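Local structure of PTS-dependent dihydroxyacetone kinase operon regulatory protein (Escherichia coli, 4LRZ) at residues Ala64-Phe76 / Ile84-Gln96. The protein activates transcription of the dhaKLM operon from a sigma-70 promoter and represses its own gene, the part described here being probably its sensor region. Sequence-based numbering, arbitrary orientation.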
# COMPACT_ATOMS: atom_id res chain seq x y z
N ALA F 64 9.58 11.93 -11.17
CA ALA F 64 8.67 12.95 -11.70
C ALA F 64 9.51 13.84 -12.58
O ALA F 64 9.08 14.21 -13.66
CB ALA F 64 7.98 13.78 -10.60
N TRP F 65 10.72 14.12 -12.13
CA TRP F 65 11.64 15.00 -12.87
C TRP F 65 12.02 14.39 -14.23
O TRP F 65 11.90 15.05 -15.27
CB TRP F 65 12.90 15.30 -12.03
CG TRP F 65 13.90 16.10 -12.75
CD1 TRP F 65 15.21 15.79 -12.94
CD2 TRP F 65 13.67 17.35 -13.43
NE1 TRP F 65 15.81 16.77 -13.70
CE2 TRP F 65 14.89 17.74 -14.00
CE3 TRP F 65 12.54 18.16 -13.61
CZ2 TRP F 65 15.03 18.92 -14.76
CZ3 TRP F 65 12.67 19.32 -14.36
CH2 TRP F 65 13.91 19.69 -14.93
N GLU F 66 12.48 13.15 -14.21
CA GLU F 66 12.87 12.42 -15.41
C GLU F 66 11.86 12.55 -16.57
O GLU F 66 12.26 12.81 -17.67
CB GLU F 66 13.08 10.93 -15.09
CG GLU F 66 13.67 10.16 -16.29
CD GLU F 66 13.56 8.64 -16.18
OE1 GLU F 66 13.77 7.97 -17.24
OE2 GLU F 66 13.30 8.12 -15.06
N TYR F 67 10.56 12.35 -16.30
CA TYR F 67 9.53 12.43 -17.34
C TYR F 67 9.03 13.84 -17.67
O TYR F 67 8.19 14.01 -18.56
CB TYR F 67 8.36 11.49 -17.05
CG TYR F 67 8.80 10.08 -17.14
CD1 TYR F 67 8.77 9.40 -18.35
CD2 TYR F 67 9.32 9.45 -16.02
CE1 TYR F 67 9.22 8.11 -18.43
CE2 TYR F 67 9.75 8.17 -16.09
CZ TYR F 67 9.71 7.50 -17.29
OH TYR F 67 10.17 6.22 -17.30
N MET F 68 9.60 14.83 -16.98
CA MET F 68 9.29 16.23 -17.15
C MET F 68 10.41 17.07 -17.78
O MET F 68 10.13 18.09 -18.43
CB MET F 68 8.98 16.82 -15.78
CG MET F 68 8.04 17.98 -15.82
SD MET F 68 7.59 18.37 -14.16
CE MET F 68 5.89 18.66 -14.45
N ALA F 69 11.67 16.71 -17.51
CA ALA F 69 12.82 17.44 -18.06
C ALA F 69 12.73 17.44 -19.61
O ALA F 69 12.45 16.37 -20.19
CB ALA F 69 14.14 16.80 -17.59
N PRO F 70 12.98 18.59 -20.28
CA PRO F 70 13.44 19.92 -19.86
C PRO F 70 12.31 20.87 -19.49
O PRO F 70 11.25 20.89 -20.15
CB PRO F 70 14.16 20.46 -21.10
CG PRO F 70 13.56 19.65 -22.30
CD PRO F 70 12.68 18.56 -21.73
N ARG F 71 12.54 21.66 -18.44
CA ARG F 71 11.54 22.49 -17.82
C ARG F 71 12.24 23.32 -16.72
O ARG F 71 13.09 22.79 -16.01
CB ARG F 71 10.45 21.61 -17.23
CG ARG F 71 9.67 22.28 -16.16
CD ARG F 71 8.23 21.81 -16.01
NE ARG F 71 7.44 22.99 -15.60
CZ ARG F 71 6.36 22.96 -14.84
NH1 ARG F 71 5.89 21.81 -14.35
NH2 ARG F 71 5.75 24.10 -14.58
N GLU F 72 11.93 24.60 -16.61
CA GLU F 72 12.46 25.43 -15.50
C GLU F 72 11.62 25.24 -14.24
O GLU F 72 10.65 25.96 -14.03
CB GLU F 72 12.49 26.92 -15.89
CG GLU F 72 13.58 27.33 -16.91
CD GLU F 72 13.39 28.76 -17.47
OE1 GLU F 72 13.07 28.87 -18.67
OE2 GLU F 72 13.57 29.77 -16.72
N CYS F 73 11.97 24.25 -13.42
CA CYS F 73 11.23 24.01 -12.21
C CYS F 73 12.05 23.23 -11.20
O CYS F 73 13.10 22.70 -11.51
CB CYS F 73 9.90 23.30 -12.48
SG CYS F 73 10.07 21.52 -12.67
N ALA F 74 11.55 23.17 -9.97
CA ALA F 74 12.24 22.51 -8.89
C ALA F 74 11.19 21.77 -8.11
O ALA F 74 10.03 22.22 -8.00
CB ALA F 74 12.90 23.54 -8.01
N LEU F 75 11.60 20.67 -7.52
CA LEU F 75 10.71 19.89 -6.68
C LEU F 75 11.35 19.83 -5.28
O LEU F 75 12.59 19.69 -5.17
CB LEU F 75 10.54 18.50 -7.30
CG LEU F 75 9.87 18.43 -8.69
CD1 LEU F 75 10.26 17.15 -9.48
CD2 LEU F 75 8.36 18.49 -8.56
N PHE F 76 10.51 19.93 -4.24
CA PHE F 76 10.95 19.94 -2.86
C PHE F 76 10.21 18.87 -2.05
O PHE F 76 9.02 18.68 -2.23
CB PHE F 76 10.55 21.29 -2.20
CG PHE F 76 11.34 22.52 -2.66
CD1 PHE F 76 12.51 22.44 -3.39
CD2 PHE F 76 10.91 23.81 -2.23
CE1 PHE F 76 13.22 23.61 -3.75
CE2 PHE F 76 11.62 24.98 -2.55
CZ PHE F 76 12.78 24.87 -3.32
N ILE F 84 12.81 22.25 4.50
CA ILE F 84 13.20 21.60 3.24
C ILE F 84 14.18 20.47 3.52
O ILE F 84 15.28 20.68 4.04
CB ILE F 84 13.80 22.57 2.24
CG1 ILE F 84 12.75 23.59 1.81
CG2 ILE F 84 14.26 21.80 1.00
CD1 ILE F 84 13.19 24.51 0.76
N LEU F 85 13.77 19.25 3.17
CA LEU F 85 14.58 18.04 3.41
C LEU F 85 15.44 17.67 2.17
O LEU F 85 16.58 17.23 2.29
CB LEU F 85 13.68 16.86 3.80
CG LEU F 85 12.91 17.00 5.12
CD1 LEU F 85 11.89 15.89 5.24
CD2 LEU F 85 13.86 16.95 6.33
N SER F 86 14.85 17.85 0.98
CA SER F 86 15.52 17.53 -0.29
C SER F 86 14.97 18.37 -1.44
O SER F 86 13.79 18.75 -1.44
CB SER F 86 15.29 16.07 -0.61
OG SER F 86 16.35 15.54 -1.40
N ARG F 87 15.83 18.65 -2.41
CA ARG F 87 15.46 19.39 -3.61
C ARG F 87 15.99 18.69 -4.87
O ARG F 87 17.08 18.14 -4.86
CB ARG F 87 16.09 20.79 -3.54
CG ARG F 87 15.70 21.58 -2.30
CD ARG F 87 16.92 22.20 -1.61
NE ARG F 87 17.66 23.02 -2.53
CZ ARG F 87 18.82 22.66 -3.08
NH1 ARG F 87 19.40 21.49 -2.77
NH2 ARG F 87 19.40 23.50 -3.92
N ASN F 88 15.25 18.73 -5.96
CA ASN F 88 15.81 18.26 -7.23
C ASN F 88 15.08 18.95 -8.34
O ASN F 88 14.21 19.78 -8.05
CB ASN F 88 15.79 16.72 -7.36
CG ASN F 88 14.41 16.19 -7.52
OD1 ASN F 88 14.12 15.40 -8.43
ND2 ASN F 88 13.53 16.62 -6.66
N GLY F 89 15.45 18.67 -9.60
CA GLY F 89 14.88 19.39 -10.73
C GLY F 89 15.95 20.14 -11.53
O GLY F 89 17.10 19.72 -11.60
N ASP F 90 15.57 21.25 -12.13
CA ASP F 90 16.47 21.94 -13.03
C ASP F 90 17.55 22.72 -12.28
O ASP F 90 17.24 23.58 -11.44
CB ASP F 90 15.68 22.86 -13.94
CG ASP F 90 16.56 23.81 -14.70
OD1 ASP F 90 17.32 23.35 -15.56
OD2 ASP F 90 16.49 25.02 -14.45
N PRO F 91 18.82 22.44 -12.57
CA PRO F 91 20.01 23.08 -11.96
C PRO F 91 19.90 24.62 -11.81
O PRO F 91 20.04 25.18 -10.68
CB PRO F 91 21.17 22.67 -12.88
CG PRO F 91 20.71 21.36 -13.54
CD PRO F 91 19.18 21.38 -13.56
N GLN F 92 19.61 25.29 -12.92
CA GLN F 92 19.41 26.75 -12.91
C GLN F 92 18.29 27.22 -11.96
O GLN F 92 18.43 28.22 -11.23
CB GLN F 92 19.15 27.24 -14.33
CG GLN F 92 18.91 28.78 -14.46
CD GLN F 92 18.39 29.19 -15.86
OE1 GLN F 92 19.15 29.67 -16.70
NE2 GLN F 92 17.10 28.97 -16.10
N THR F 93 17.17 26.50 -11.96
CA THR F 93 16.04 26.91 -11.15
C THR F 93 16.44 26.72 -9.68
O THR F 93 16.23 27.60 -8.87
CB THR F 93 14.76 26.19 -11.60
OG1 THR F 93 14.57 26.41 -13.00
CG2 THR F 93 13.55 26.69 -10.89
N LEU F 94 17.09 25.61 -9.38
CA LEU F 94 17.63 25.33 -8.06
C LEU F 94 18.64 26.36 -7.63
O LEU F 94 18.65 26.73 -6.45
CB LEU F 94 18.26 23.95 -7.98
CG LEU F 94 17.21 22.84 -8.02
CD1 LEU F 94 17.84 21.44 -8.25
CD2 LEU F 94 16.36 22.92 -6.75
N GLN F 95 19.48 26.84 -8.55
CA GLN F 95 20.37 27.92 -8.12
C GLN F 95 19.62 29.22 -7.84
O GLN F 95 19.95 29.89 -6.87
CB GLN F 95 21.64 28.11 -9.00
CG GLN F 95 21.49 28.93 -10.30
CD GLN F 95 21.50 30.47 -10.14
OE1 GLN F 95 21.85 31.02 -9.08
NE2 GLN F 95 21.10 31.18 -11.23
N GLN F 96 18.61 29.57 -8.65
CA GLN F 96 17.80 30.77 -8.37
C GLN F 96 17.05 30.71 -7.02
O GLN F 96 17.02 31.69 -6.26
CB GLN F 96 16.83 31.06 -9.51
CG GLN F 96 17.52 31.28 -10.85
CD GLN F 96 16.56 31.35 -12.05
OE1 GLN F 96 15.35 31.13 -11.92
NE2 GLN F 96 17.10 31.68 -13.22
O HOH W 1 14.55 28.97 -13.74
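The indole of Trp65 lies flat against the backbone of Gly89 and Asp90: Gly89 CA sits 3.7 Å from the centroid of the six-membered ring and 17° off the normal, a CH-pi contact. Asp90 N passes over the same face nearer the rim, while Ala69 CB lies against the opposite face, toward its rim. Trp65 CG stands anti to its backbone N (chi1 176°), which carries the ring from the end of helix 51-66 over the C-terminal end of strand 84-89. At the backbone angles of Gly89 a side chain would press on the carbonyl O of Asn88, and a CB there would also collide with Cys73 O.

Register is set by the antiparallel pair Leu75-Asn88, bonded in both directions, with Leu75 N to Asn88 O at 2.8 Å, and is prolonged where Asp90 N meets Cys73 O almost head-on (C=O...N angle 176°). On the sheet face that carries Phe76 and Arg87, Ile84 CD1 lies over the Phe76 ring, 4.0 Å from its centroid. Arg87 runs alongside Phe76, its CG 3.5 Å from Phe76 CD1, and Leu94 CD2 reaches the ring edge and packs on Ala74 CB.

Asp90 N-caps helix 91-99. Its OD2 accepts Thr93 N from above the carboxylate plane at 3.0 Å and Thr93 OG1 through the anti lone pair at 2.8 Å. A water bridges Thr93 OG1, Glu72 OE2 and Gln96 OE1.

With only an alanine side chain in place of Trp65, the Gly89-Asp90 peptide would probably lose its aromatic cover and Ala69 CB its packing partner. In this GAF-domain hairpin, backbone bonds thus fix the strands, an aromatic face covers the strand end, and the twice-gripped Asp90 carboxylate, near the helix N-terminus, is likely to have its charge stabilised.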